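Fibrillarin-like rRNA/tRNA 2'-O-methyltransferase (Aeropyrum pernix, PDB 4DF3) probably methylates the 2'-hydroxyl of ribose in rRNA and tRNA, using S-adenosyl-L-methionine, at sites chosen by a guide RNA within box C/D ribonucleoprotein particles. Local coordinates at residues D11-V16 with A65-L70; V19-G24 with R43-N48; R53-Y58 with S96-P101; A153-A156 with A162-V165; G176-A181 with K202-G207. The protein carries 2 engineered substitutions. One frame throughout, in Å; residues are numbered along the deposited sequence.

From the N terminus, interaction 1 comes first: it ties the loop between strands 4-9 and 16-21 to the end of helix 61-67 and closes a long loop. Interaction 2, nested inside it, joins the non-adjacent strands 16-21 and 44-47 through side chains on one sheet. Interaction 3 starts within the same loop and ends beyond it on helix 90-99, so it crosses interaction 1, touching it through Trp55 and Leu66; it meets interaction 2 through the Arg43-Glu54 salt bridge. Interactions 4 and 5 follow in series in the catalytic domain; interaction 4 closes a short loop and interaction 5 a longer one. They share strand pairing between Ala153 and Leu179, and Val164 packs on Met178.

Interaction 1. Residues D11-V16 with A65-L70; sequences DRWRGV and ALLKGL
Trp13 and Leu66 make the main apolar contact between the loop 11-16 and the end of helix 61-67. Leu66 CB sits over one face of the indole, 3.7 Å from the centroid of the six-membered ring of Trp13 and 12° off its normal, a CH-pi contact. The two leucine methyls spread over the rest of that side: Leu66 CD2 approaches CE2 and NE1, and Leu66 CD1 lies 4.1 Å from Trp13 CE3. The closest approach is to the backbone, Leu66 O to Trp13 CZ2 at 3.3 Å. With Trp13 CG anti to the carbonyl carbon (chi1 -43°), the ring reaches across to the helix. Leu67 comes in at the ring edge, its CD2 4.2 Å from Trp13 CH2.

Tight turns shape the loop, and a Schellman motif ends the helix. Trp13 is the centre of an inverse gamma turn and opens a type II beta turn to Val16, with Gly15 at positive phi. At the helix end Gly69 also has positive phi, and two bonds run back, Leu70 N to Ala65 O and Gly69 N to Leu66 O. The contact thus sets the connection between the first two strands of the N-terminal sheet against helix 61-67, which precedes the mixed sheet in the chain. The rings of His10 and Trp13 are also stacked.

The polar part runs through one water. It lies in the indole plane at the edge, accepts from Trp13 NE1 at 2.8 Å and donates to Leu70 O at 2.7 Å. With an alanine at Trp13, Leu66 would probably lose the surface it packs on, His10 its stacking partner and the water its indole donor.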
# COMPACT_ATOMS: atom_id res chain seq x y z
N ASP A 11 -16.26 9.20 2.11
CA ASP A 11 -16.96 9.77 0.93
C ASP A 11 -16.16 9.67 -0.35
O ASP A 11 -16.75 9.60 -1.48
CB ASP A 11 -17.39 11.21 1.17
CG ASP A 11 -18.52 11.30 2.18
OD1 ASP A 11 -19.49 10.49 2.08
OD2 ASP A 11 -18.41 12.16 3.07
N ARG A 12 -14.85 9.58 -0.20
CA ARG A 12 -13.97 9.54 -1.39
C ARG A 12 -13.09 8.27 -1.51
O ARG A 12 -12.83 7.79 -2.65
CB ARG A 12 -13.07 10.74 -1.35
CG ARG A 12 -13.85 12.05 -1.49
CD ARG A 12 -13.00 13.28 -1.26
NE ARG A 12 -12.52 13.49 0.10
CZ ARG A 12 -11.25 13.35 0.44
NH1 ARG A 12 -10.37 12.99 -0.50
NH2 ARG A 12 -10.86 13.59 1.68
N TRP A 13 -12.60 7.78 -0.36
CA TRP A 13 -11.73 6.54 -0.35
C TRP A 13 -12.67 5.35 -0.28
O TRP A 13 -13.02 4.86 0.80
CB TRP A 13 -10.77 6.52 0.83
CG TRP A 13 -10.08 7.82 1.15
CD1 TRP A 13 -9.68 8.76 0.25
CD2 TRP A 13 -9.59 8.26 2.42
NE1 TRP A 13 -9.02 9.79 0.89
CE2 TRP A 13 -8.94 9.51 2.22
CE3 TRP A 13 -9.65 7.74 3.71
CZ2 TRP A 13 -8.39 10.23 3.25
CZ3 TRP A 13 -9.11 8.45 4.78
CH2 TRP A 13 -8.48 9.73 4.53
N ARG A 14 -13.10 4.89 -1.45
CA ARG A 14 -14.07 3.79 -1.53
C ARG A 14 -13.43 2.54 -0.91
O ARG A 14 -12.29 2.28 -1.17
CB ARG A 14 -14.42 3.50 -2.99
CG ARG A 14 -15.23 4.58 -3.67
CD ARG A 14 -16.08 3.93 -4.83
NE ARG A 14 -16.68 4.95 -5.69
CZ ARG A 14 -17.95 5.33 -5.64
NH1 ARG A 14 -18.81 4.75 -4.77
NH2 ARG A 14 -18.35 6.28 -6.48
N GLY A 15 -14.20 1.75 -0.15
CA GLY A 15 -13.67 0.51 0.48
C GLY A 15 -12.96 0.80 1.83
O GLY A 15 -12.41 -0.11 2.47
N VAL A 16 -12.89 2.06 2.19
CA VAL A 16 -12.32 2.50 3.45
C VAL A 16 -13.47 3.09 4.26
O VAL A 16 -14.29 3.84 3.69
CB VAL A 16 -11.18 3.53 3.28
CG1 VAL A 16 -10.56 3.87 4.71
CG2 VAL A 16 -10.05 2.93 2.28
N ALA A 65 -0.60 7.70 4.57
CA ALA A 65 -0.64 8.69 3.49
C ALA A 65 -2.05 9.26 3.34
O ALA A 65 -2.22 10.49 3.10
CB ALA A 65 -0.15 8.12 2.19
N LEU A 66 -3.07 8.41 3.53
CA LEU A 66 -4.48 8.91 3.41
C LEU A 66 -4.77 9.90 4.53
O LEU A 66 -5.31 10.97 4.28
CB LEU A 66 -5.50 7.74 3.49
CG LEU A 66 -5.38 6.78 2.29
CD1 LEU A 66 -6.34 5.54 2.53
CD2 LEU A 66 -5.83 7.45 1.00
N LEU A 67 -4.36 9.54 5.73
CA LEU A 67 -4.67 10.37 6.91
C LEU A 67 -3.85 11.67 6.90
O LEU A 67 -4.24 12.65 7.55
CB LEU A 67 -4.45 9.60 8.22
CG LEU A 67 -5.39 8.41 8.48
CD1 LEU A 67 -5.19 7.82 9.84
CD2 LEU A 67 -6.81 8.82 8.24
N LYS A 68 -2.73 11.68 6.15
CA LYS A 68 -1.94 12.89 5.94
C LYS A 68 -2.39 13.73 4.71
O LYS A 68 -1.71 14.68 4.28
CB LYS A 68 -0.44 12.51 5.86
CG LYS A 68 0.14 12.04 7.25
CD LYS A 68 -0.15 12.95 8.44
CE LYS A 68 0.36 14.39 8.20
NZ LYS A 68 1.85 14.40 7.91
N GLY A 69 -3.43 13.30 4.03
CA GLY A 69 -4.06 14.13 2.98
C GLY A 69 -3.69 13.75 1.56
O GLY A 69 -3.88 14.53 0.61
N LEU A 70 -3.20 12.52 1.35
CA LEU A 70 -3.00 12.09 -0.02
C LEU A 70 -4.32 12.39 -0.82
O LEU A 70 -5.43 12.17 -0.35
CB LEU A 70 -2.66 10.54 -0.02
CG LEU A 70 -2.57 9.94 -1.44
CD1 LEU A 70 -1.44 10.49 -2.25
CD2 LEU A 70 -2.37 8.42 -1.39
O HOH W 1 -8.10 12.24 -0.18

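Interaction 2. Residues V19-G24 with R43-N48; sequences VELEDG and RIFRYN
Phe45 carries this contact, reaching from strand 44-47 to Val19 and Leu21 of strand 16-21. Its CB leaves the strand toward the partner segment, and CG stands anti to the carbonyl carbon (chi1 -46°), which carries the ring over to the valine. Along one side of the ring, Phe45 CD2 lies 4.0 Å from Val19 CG2, and Phe45 CE2 is held at about the same separation from both valine methyls. Phe45 CZ, at the far end, meets Val19 CG1 at 4.1 Å. Across the ring, and from the same side of its plane as Val19, Leu21 CD2 lies 3.8 Å from Phe45 CE1, the two side chains crossing at about a right angle. Val19 CG1 sits over the centre of one face of Phe45, 10° off the ring normal, in a CH-pi contact.

Both strands belong to the five-stranded antiparallel sheet of the N-terminal part of the protein, but they are not neighbours in it: strands 26-31 and 50-54 lie between them in the sheet order. The contact is therefore made by side chains alone, with no hydrogen bond across it. Val4 of strand 4-9 packs on both Val19 and Phe45.

Leu21 closes the other end, where its CD1 rests 3.7 Å from Arg43 NH2, set obliquely to the guanidinium. The polar end of Arg43 is engaged by Glu54, in a salt bridge from NH2. Leu21 also begins the type I beta turn that ends at Gly24.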
# COMPACT_ATOMS: atom_id res chain seq x y z
N VAL A 19 -14.49 4.99 11.31
CA VAL A 19 -14.97 4.26 12.50
C VAL A 19 -14.89 5.23 13.69
O VAL A 19 -13.83 5.76 13.97
CB VAL A 19 -14.13 2.96 12.77
CG1 VAL A 19 -14.53 2.27 14.12
CG2 VAL A 19 -14.22 1.98 11.61
N GLU A 20 -15.99 5.45 14.41
CA GLU A 20 -15.89 6.26 15.60
C GLU A 20 -15.92 5.36 16.83
O GLU A 20 -16.85 4.55 16.99
CB GLU A 20 -17.07 7.25 15.68
CG GLU A 20 -17.13 8.00 17.03
CD GLU A 20 -18.00 9.24 16.96
OE1 GLU A 20 -18.49 9.58 15.85
OE2 GLU A 20 -18.17 9.86 18.02
N LEU A 21 -14.93 5.51 17.71
CA LEU A 21 -14.89 4.68 18.92
C LEU A 21 -15.68 5.32 20.08
O LEU A 21 -16.24 6.42 19.92
CB LEU A 21 -13.46 4.31 19.32
CG LEU A 21 -12.49 3.81 18.23
CD1 LEU A 21 -11.07 3.70 18.78
CD2 LEU A 21 -12.87 2.44 17.64
N GLU A 22 -15.79 4.60 21.20
CA GLU A 22 -16.48 5.09 22.43
C GLU A 22 -16.32 6.60 22.74
O GLU A 22 -17.30 7.29 23.07
CB GLU A 22 -16.01 4.28 23.62
CG GLU A 22 -16.16 2.73 23.48
CD GLU A 22 -16.08 2.08 24.82
OE1 GLU A 22 -15.57 2.76 25.74
OE2 GLU A 22 -16.53 0.91 25.00
N ASP A 23 -15.08 7.10 22.63
CA ASP A 23 -14.72 8.45 23.12
C ASP A 23 -14.84 9.56 22.07
O ASP A 23 -14.38 10.71 22.26
CB ASP A 23 -13.29 8.42 23.67
CG ASP A 23 -12.30 7.76 22.72
OD1 ASP A 23 -12.68 7.23 21.67
OD2 ASP A 23 -11.10 7.77 23.04
N GLY A 24 -15.44 9.20 20.94
CA GLY A 24 -15.50 10.08 19.80
C GLY A 24 -14.25 10.13 18.92
O GLY A 24 -14.30 10.84 17.92
N ARG A 43 -7.06 -4.59 15.31
CA ARG A 43 -8.29 -4.76 16.02
C ARG A 43 -9.38 -4.94 14.97
O ARG A 43 -9.21 -4.49 13.83
CB ARG A 43 -8.51 -3.54 16.88
CG ARG A 43 -7.41 -3.44 17.89
CD ARG A 43 -7.63 -2.38 18.86
NE ARG A 43 -7.88 -1.10 18.21
CZ ARG A 43 -8.34 -0.04 18.86
NH1 ARG A 43 -8.64 -0.11 20.15
NH2 ARG A 43 -8.52 1.09 18.20
N ILE A 44 -10.46 -5.61 15.39
CA ILE A 44 -11.59 -6.00 14.52
C ILE A 44 -12.86 -5.42 15.15
O ILE A 44 -12.99 -5.40 16.38
CB ILE A 44 -11.67 -7.52 14.31
CG1 ILE A 44 -10.65 -7.99 13.25
CG2 ILE A 44 -12.98 -7.92 13.66
CD1 ILE A 44 -9.30 -7.85 13.62
N PHE A 45 -13.73 -4.92 14.28
CA PHE A 45 -14.97 -4.28 14.67
C PHE A 45 -16.10 -5.01 13.93
O PHE A 45 -15.90 -5.44 12.81
CB PHE A 45 -15.01 -2.81 14.14
CG PHE A 45 -13.76 -2.01 14.38
CD1 PHE A 45 -13.34 -1.73 15.67
CD2 PHE A 45 -13.05 -1.44 13.31
CE1 PHE A 45 -12.23 -0.90 15.93
CE2 PHE A 45 -11.89 -0.64 13.52
CZ PHE A 45 -11.45 -0.37 14.81
N ARG A 46 -17.30 -5.10 14.54
CA ARG A 46 -18.52 -5.53 13.87
C ARG A 46 -19.57 -4.42 13.90
O ARG A 46 -19.80 -3.78 14.94
CB ARG A 46 -19.15 -6.80 14.50
CG ARG A 46 -18.37 -8.07 14.21
CD ARG A 46 -19.04 -9.36 14.82
NE ARG A 46 -20.45 -9.51 14.42
CZ ARG A 46 -20.86 -10.14 13.31
NH1 ARG A 46 -19.99 -10.74 12.50
NH2 ARG A 46 -22.17 -10.23 13.05
N TYR A 47 -20.18 -4.18 12.75
CA TYR A 47 -21.26 -3.18 12.61
C TYR A 47 -22.19 -3.62 11.52
O TYR A 47 -21.73 -4.00 10.42
CB TYR A 47 -20.65 -1.82 12.27
CG TYR A 47 -21.60 -0.66 12.51
CD1 TYR A 47 -21.79 -0.16 13.79
CD2 TYR A 47 -22.24 -0.05 11.44
CE1 TYR A 47 -22.65 0.92 14.00
CE2 TYR A 47 -23.06 1.02 11.63
CZ TYR A 47 -23.29 1.48 12.93
OH TYR A 47 -24.14 2.58 13.13
N ASN A 48 -23.51 -3.58 11.81
CA ASN A 48 -24.55 -3.93 10.81
C ASN A 48 -24.24 -5.31 10.27
O ASN A 48 -24.41 -5.58 9.10
CB ASN A 48 -24.70 -2.88 9.67
CG ASN A 48 -25.37 -1.54 10.15
OD1 ASN A 48 -25.25 -0.47 9.50
ND2 ASN A 48 -26.02 -1.60 11.27

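Interaction 3. Residues R53-Y58 with S96-P101; sequences REWNAY and SDIIGP
At the junction of the N-terminal sheet and the Rossmann-like methyltransferase domain, Arg53 of strand 50-54 forms a buried salt bridge with Asp97 of helix 90-99. Arg53 NH1 donates to Asp97 OD2 at 2.9 Å, with an N-H...O angle of 162°. The oxygen lies at the edge of the guanidinium, near its plane, whereas the nitrogen meets the carboxylate from above, the two planes being turned 73° apart. CD of Arg53 lies 3.2 Å from Asp97 OD2, and the bend at chi3 (58°) beyond it turns the guanidinium so that NH1 meets the same oxygen.

Further partners hold both charges. Arg53 NE pairs with Glu42 and NH2 with Ser93, while Asp97 OD2 also bonds to Thr30 and OD1 to Arg125 and the backbone N of Leu33. With two arginines around it, the carboxylate is likely to stay ionised despite its burial. An alanine in place of Arg53 would probably leave Asp97 OD2 without its charged mate on the strand and Glu42 without its arginine.

Beside this polar pair lies an apolar one: Trp55 CZ3 touches Ile98 CD1 at 3.9 Å, the methyl arriving obliquely to the ring. His94 stacks on the indole, and the side chain of Trp55 lies about 8 Å from the bound S-adenosylmethionine.

Helix 90-99 follows strand 80-84 and carries the cofactor-binding Thr90 and Thr91 at its start, the position of the first beta-alpha unit in a Rossmann-like methyltransferase; here its later turns meet the N-terminal sheet of fibrillarin.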
# COMPACT_ATOMS: atom_id res chain seq x y z
N ARG A 53 -11.68 -4.43 9.68
CA ARG A 53 -10.37 -4.60 10.22
C ARG A 53 -9.80 -3.17 10.35
O ARG A 53 -9.67 -2.48 9.34
CB ARG A 53 -9.47 -5.37 9.24
CG ARG A 53 -9.84 -6.85 8.92
CD ARG A 53 -8.91 -7.40 7.81
NE ARG A 53 -7.57 -7.31 8.18
CZ ARG A 53 -6.58 -6.80 7.45
NH1 ARG A 53 -6.76 -6.35 6.20
NH2 ARG A 53 -5.40 -6.85 7.97
N GLU A 54 -9.43 -2.77 11.56
CA GLU A 54 -8.76 -1.48 11.71
C GLU A 54 -7.49 -1.40 10.81
O GLU A 54 -6.70 -2.31 10.77
CB GLU A 54 -8.39 -1.22 13.18
CG GLU A 54 -7.76 0.11 13.39
CD GLU A 54 -7.37 0.29 14.89
OE1 GLU A 54 -6.54 -0.45 15.38
OE2 GLU A 54 -7.97 1.11 15.58
N TRP A 55 -7.35 -0.28 10.09
CA TRP A 55 -6.23 -0.04 9.27
C TRP A 55 -5.35 0.99 10.02
O TRP A 55 -5.53 2.20 9.89
CB TRP A 55 -6.66 0.48 7.92
CG TRP A 55 -5.55 0.47 6.85
CD1 TRP A 55 -4.29 0.01 6.99
CD2 TRP A 55 -5.70 0.86 5.49
NE1 TRP A 55 -3.60 0.14 5.79
CE2 TRP A 55 -4.44 0.67 4.86
CE3 TRP A 55 -6.78 1.36 4.73
CZ2 TRP A 55 -4.22 0.94 3.52
CZ3 TRP A 55 -6.56 1.68 3.38
CH2 TRP A 55 -5.27 1.48 2.79
N ASN A 56 -4.36 0.48 10.74
CA ASN A 56 -3.64 1.35 11.70
C ASN A 56 -2.53 2.09 10.94
O ASN A 56 -1.62 1.45 10.43
CB ASN A 56 -2.96 0.41 12.71
CG ASN A 56 -2.19 1.17 13.80
OD1 ASN A 56 -2.10 2.42 13.80
ND2 ASN A 56 -1.67 0.41 14.77
N ALA A 57 -2.62 3.42 10.82
CA ALA A 57 -1.69 4.16 10.06
C ALA A 57 -0.28 4.14 10.67
O ALA A 57 0.70 4.49 10.00
CB ALA A 57 -2.20 5.62 9.92
N TYR A 58 -0.17 3.76 11.96
CA TYR A 58 1.15 3.62 12.56
C TYR A 58 1.82 2.34 12.18
O TYR A 58 3.00 2.21 12.48
CB TYR A 58 1.13 3.68 14.12
CG TYR A 58 0.82 5.09 14.61
CD1 TYR A 58 1.84 6.05 14.70
CD2 TYR A 58 -0.49 5.47 14.99
CE1 TYR A 58 1.65 7.38 15.17
CE2 TYR A 58 -0.74 6.83 15.43
CZ TYR A 58 0.35 7.77 15.55
OH TYR A 58 0.14 9.10 15.98
N SER A 96 -5.90 -6.04 -0.29
CA SER A 96 -6.68 -7.26 -0.61
C SER A 96 -8.15 -7.07 -0.22
O SER A 96 -9.04 -7.38 -1.04
CB SER A 96 -6.05 -8.51 0.08
OG SER A 96 -6.97 -9.57 0.20
N ASP A 97 -8.41 -6.48 0.98
CA ASP A 97 -9.80 -6.15 1.32
C ASP A 97 -10.50 -5.26 0.26
O ASP A 97 -11.64 -5.50 -0.08
CB ASP A 97 -9.89 -5.47 2.69
CG ASP A 97 -9.60 -6.41 3.85
OD1 ASP A 97 -9.71 -7.67 3.70
OD2 ASP A 97 -9.29 -5.90 4.96
N ILE A 98 -9.83 -4.18 -0.15
CA ILE A 98 -10.43 -3.16 -1.05
C ILE A 98 -10.66 -3.71 -2.42
O ILE A 98 -11.75 -3.54 -3.00
CB ILE A 98 -9.51 -1.91 -1.10
CG1 ILE A 98 -9.54 -1.28 0.32
CG2 ILE A 98 -9.99 -0.84 -2.09
CD1 ILE A 98 -8.37 -0.28 0.51
N ILE A 99 -9.64 -4.39 -2.94
CA ILE A 99 -9.73 -4.88 -4.34
C ILE A 99 -10.70 -6.00 -4.51
O ILE A 99 -11.24 -6.18 -5.62
CB ILE A 99 -8.34 -5.30 -4.95
CG1 ILE A 99 -7.79 -6.56 -4.33
CG2 ILE A 99 -7.37 -4.10 -4.88
CD1 ILE A 99 -6.29 -6.86 -4.76
N GLY A 100 -10.95 -6.76 -3.42
CA GLY A 100 -11.98 -7.82 -3.42
C GLY A 100 -11.54 -9.05 -4.21
O GLY A 100 -10.41 -9.13 -4.67
N PRO A 101 -12.44 -10.04 -4.36
CA PRO A 101 -12.11 -11.36 -4.98
C PRO A 101 -11.62 -11.35 -6.42
O PRO A 101 -10.86 -12.29 -6.80
CB PRO A 101 -13.44 -12.12 -4.89
CG PRO A 101 -14.48 -11.04 -5.00
CD PRO A 101 -13.88 -9.93 -4.04

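Interaction 4. Residues A153-A156 with A162-V165; sequences ADVA and AIVV. With SAM (S-adenosylmethionine), chain C.
The backbone leaves strand 148-153 at Ala153 and passes the first turns of helix 160-171, with the CA atoms of Ala153 and Val164 7.0 Å apart and no hydrogen bond between the two segments. Ala153 CB presses on Val164 CG2 at 3.4 Å, tighter than usual for two carbons. Farther along, Val155 CG2 meets Ile163 CD1 at 4.3 Å, a looser apolar touch.

Val155 has two sides: while CG2 reaches the helix, CG1 stands anti to the carbonyl carbon (chi1 -65°) and lies 4.0 Å from C4 of the S-adenosylmethionine adenine. Val155 O approaches C8 of S-adenosylmethionine at 3.0 Å. Asp154 turns from the helix to the methionine end, CG anti to its backbone N (chi1 -173°), where OD1 takes a weak bond of 3.4 Å from the amino N of S-adenosylmethionine; Lys61 forms a salt bridge with the same oxygen.

Asp154, Val155 and Ala156 are established cofactor-binding residues. They follow the C-terminal end of a central parallel strand, flanked in the sheet by strands 80-84 and 176-183, and helix 160-171 packs beside them, with Val164 also resting on Met178 and Met180.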
# COMPACT_ATOMS: atom_id res chain seq x y z
N ALA A 153 5.36 0.49 -4.09
CA ALA A 153 6.78 0.13 -3.84
C ALA A 153 7.17 0.59 -2.47
O ALA A 153 7.05 1.77 -2.16
CB ALA A 153 7.71 0.73 -4.91
N ASP A 154 7.66 -0.34 -1.66
CA ASP A 154 8.21 -0.02 -0.35
C ASP A 154 9.32 -1.02 -0.04
O ASP A 154 9.15 -1.86 0.82
CB ASP A 154 7.11 -0.09 0.72
CG ASP A 154 7.59 0.41 2.11
OD1 ASP A 154 6.84 0.20 3.09
OD2 ASP A 154 8.73 0.94 2.23
N VAL A 155 10.42 -0.98 -0.79
CA VAL A 155 11.50 -2.01 -0.53
C VAL A 155 12.60 -1.55 0.46
O VAL A 155 13.48 -2.38 0.87
CB VAL A 155 12.13 -2.55 -1.79
CG1 VAL A 155 11.06 -3.37 -2.61
CG2 VAL A 155 12.82 -1.42 -2.63
N ALA A 156 12.52 -0.29 0.87
CA ALA A 156 13.48 0.26 1.86
C ALA A 156 14.92 0.06 1.37
O ALA A 156 15.78 -0.48 2.09
CB ALA A 156 13.29 -0.38 3.26
N ALA A 162 14.72 3.77 -9.59
CA ALA A 162 15.18 2.93 -10.73
C ALA A 162 14.51 1.56 -10.74
O ALA A 162 14.15 1.09 -11.81
CB ALA A 162 16.74 2.77 -10.70
N ILE A 163 14.32 0.97 -9.56
CA ILE A 163 13.64 -0.35 -9.46
C ILE A 163 12.18 -0.16 -9.91
O ILE A 163 11.62 -0.99 -10.68
CB ILE A 163 13.68 -0.89 -8.03
CG1 ILE A 163 15.14 -1.12 -7.62
CG2 ILE A 163 12.71 -2.15 -7.83
CD1 ILE A 163 15.29 -1.51 -6.18
N VAL A 164 11.56 0.92 -9.38
CA VAL A 164 10.18 1.25 -9.82
C VAL A 164 10.05 1.41 -11.31
O VAL A 164 9.11 0.81 -11.92
CB VAL A 164 9.64 2.47 -9.09
CG1 VAL A 164 8.32 3.01 -9.72
CG2 VAL A 164 9.44 2.10 -7.55
N VAL A 165 10.95 2.22 -11.92
CA VAL A 165 10.82 2.48 -13.37
C VAL A 165 10.93 1.19 -14.17
O VAL A 165 10.20 0.97 -15.15
CB VAL A 165 11.83 3.57 -13.78
CG1 VAL A 165 12.02 3.63 -15.27
CG2 VAL A 165 11.34 4.93 -13.20
N SAM C . 5.28 -2.74 2.47
CA SAM C . 5.31 -3.41 3.80
C SAM C . 4.07 -2.93 4.57
O SAM C . 3.61 -1.79 4.39
OXT SAM C . 3.52 -3.69 5.36
CB SAM C . 6.59 -3.06 4.63
CG SAM C . 7.77 -3.34 3.71
SD SAM C . 9.38 -3.56 4.52
CE SAM C . 9.60 -1.78 4.74
C5' SAM C . 10.47 -3.82 3.08
C4' SAM C . 10.51 -5.27 2.59
O4' SAM C . 11.07 -5.40 1.28
C3' SAM C . 11.31 -6.25 3.43
O3' SAM C . 10.38 -7.28 3.80
C2' SAM C . 12.51 -6.70 2.58
O2' SAM C . 12.84 -8.06 2.78
C1' SAM C . 11.98 -6.50 1.16
N9 SAM C . 13.00 -6.10 0.17
C8 SAM C . 14.11 -5.25 0.29
N7 SAM C . 14.75 -5.20 -0.94
C5 SAM C . 14.09 -5.97 -1.81
C6 SAM C . 14.29 -6.24 -3.15
N6 SAM C . 15.34 -5.74 -3.91
N1 SAM C . 13.31 -7.08 -3.67
C2 SAM C . 12.22 -7.67 -3.05
N3 SAM C . 12.05 -7.37 -1.71
C4 SAM C . 12.98 -6.57 -1.13

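Interaction 5. Residues G176-A181 with K202-G207; sequences GYMLMA and KTLMDG
Leu204 of helix 195-206 receives two methionine methyls from strand 176-183. Leu204 CD1 lies 3.9 Å from Met178 CE and 4.0 Å from Met180 CE, so one leucine branch serves both sulfur-bearing chains; CD2 adds a longer approach to Met178 CE, at 4.2 Å. No hydrogen bond crosses the contact.

The two methionines reach the leucine by different paths. Both start with CG anti to the backbone N, but Met178 then folds at chi2 (-68°) and chi3, meeting Leu204 at about a right angle, whereas Met180 stays extended through chi2 (179°) and bends at chi3 alone. Being two residues apart on the strand, they leave the sheet on the same side.

This is helix-on-sheet packing in the Rossmann-like domain: strand 176-183 lies between the parallel strand 148-153 and the antiparallel strand 224-229, and helix 195-206 lies over one face of the sheet. From strand 224-229, Ala229 touches Met178 and Ile227 touches Met180, and Leu209 touches Leu204 from the loop after the helix.

Farther out, on the helix, Asp206 OD2 receives Lys202 NZ on its syn lone pair, in a 3.1 Å salt bridge. Gly207 is where helical geometry ends, its N bonded to Thr203 O.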
# COMPACT_ATOMS: atom_id res chain seq x y z
N GLY A 176 -1.63 3.71 -15.32
CA GLY A 176 -1.58 3.02 -14.03
C GLY A 176 -0.97 3.94 -12.97
O GLY A 176 -0.16 4.80 -13.29
N TYR A 177 -1.36 3.76 -11.72
CA TYR A 177 -0.80 4.57 -10.64
C TYR A 177 0.46 3.96 -10.04
O TYR A 177 0.66 2.75 -10.07
CB TYR A 177 -1.84 4.73 -9.55
CG TYR A 177 -2.47 3.47 -8.96
CD1 TYR A 177 -1.88 2.82 -7.86
CD2 TYR A 177 -3.67 2.89 -9.55
CE1 TYR A 177 -2.45 1.70 -7.29
CE2 TYR A 177 -4.24 1.73 -8.97
CZ TYR A 177 -3.61 1.13 -7.86
OH TYR A 177 -4.18 0.01 -7.26
N MET A 178 1.30 4.80 -9.47
CA MET A 178 2.53 4.34 -8.82
C MET A 178 2.59 5.03 -7.49
O MET A 178 2.51 6.28 -7.41
CB MET A 178 3.75 4.80 -9.69
CG MET A 178 5.13 4.18 -9.33
SD MET A 178 5.73 4.75 -7.73
CE MET A 178 5.92 6.46 -8.05
N LEU A 179 2.61 4.23 -6.41
CA LEU A 179 2.77 4.78 -5.08
C LEU A 179 4.09 4.26 -4.58
O LEU A 179 4.36 3.04 -4.60
CB LEU A 179 1.65 4.27 -4.17
CG LEU A 179 0.27 4.89 -4.45
CD1 LEU A 179 -0.83 3.95 -3.81
CD2 LEU A 179 0.18 6.34 -3.86
N MET A 180 4.92 5.18 -4.13
CA MET A 180 6.32 4.83 -3.66
C MET A 180 6.60 5.46 -2.27
O MET A 180 6.47 6.67 -2.08
CB MET A 180 7.43 5.22 -4.67
CG MET A 180 8.78 4.61 -4.23
SD MET A 180 10.07 5.08 -5.43
CE MET A 180 10.63 6.67 -4.91
N ALA A 181 6.85 4.62 -1.27
CA ALA A 181 7.35 5.12 0.02
C ALA A 181 8.83 5.45 -0.12
O ALA A 181 9.65 4.59 -0.46
CB ALA A 181 7.17 4.04 1.08
N LYS A 202 13.62 12.69 -9.85
CA LYS A 202 13.98 12.93 -11.24
C LYS A 202 14.00 11.60 -12.01
O LYS A 202 13.61 11.53 -13.15
CB LYS A 202 15.36 13.62 -11.32
CG LYS A 202 15.83 13.90 -12.77
CD LYS A 202 16.98 14.99 -12.72
CE LYS A 202 17.52 15.44 -14.09
NZ LYS A 202 18.05 14.32 -14.89
N THR A 203 14.44 10.55 -11.33
CA THR A 203 14.47 9.19 -11.92
C THR A 203 13.05 8.78 -12.31
O THR A 203 12.83 8.24 -13.39
CB THR A 203 15.15 8.23 -10.93
OG1 THR A 203 16.50 8.67 -10.73
CG2 THR A 203 15.19 6.80 -11.44
N LEU A 204 12.07 9.09 -11.45
CA LEU A 204 10.70 8.75 -11.76
C LEU A 204 10.26 9.54 -12.99
O LEU A 204 9.66 8.99 -13.89
CB LEU A 204 9.76 9.03 -10.55
CG LEU A 204 10.08 8.13 -9.35
CD1 LEU A 204 9.21 8.53 -8.11
CD2 LEU A 204 9.78 6.64 -9.67
N MET A 205 10.56 10.84 -12.99
CA MET A 205 10.09 11.75 -14.03
C MET A 205 10.77 11.41 -15.34
O MET A 205 10.09 11.32 -16.37
CB MET A 205 10.39 13.20 -13.67
CG MET A 205 9.83 13.58 -12.32
SD MET A 205 9.86 15.34 -11.97
CE MET A 205 11.59 15.83 -11.89
N ASP A 206 12.08 11.17 -15.29
CA ASP A 206 12.82 10.65 -16.47
C ASP A 206 12.28 9.31 -16.97
O ASP A 206 12.49 8.97 -18.14
CB ASP A 206 14.36 10.53 -16.24
CG ASP A 206 15.06 11.88 -16.12
OD1 ASP A 206 14.45 12.93 -16.44
OD2 ASP A 206 16.22 11.88 -15.62
N GLY A 207 11.62 8.53 -16.09
CA GLY A 207 10.97 7.28 -16.48
C GLY A 207 9.55 7.42 -17.01
O GLY A 207 8.88 6.42 -17.20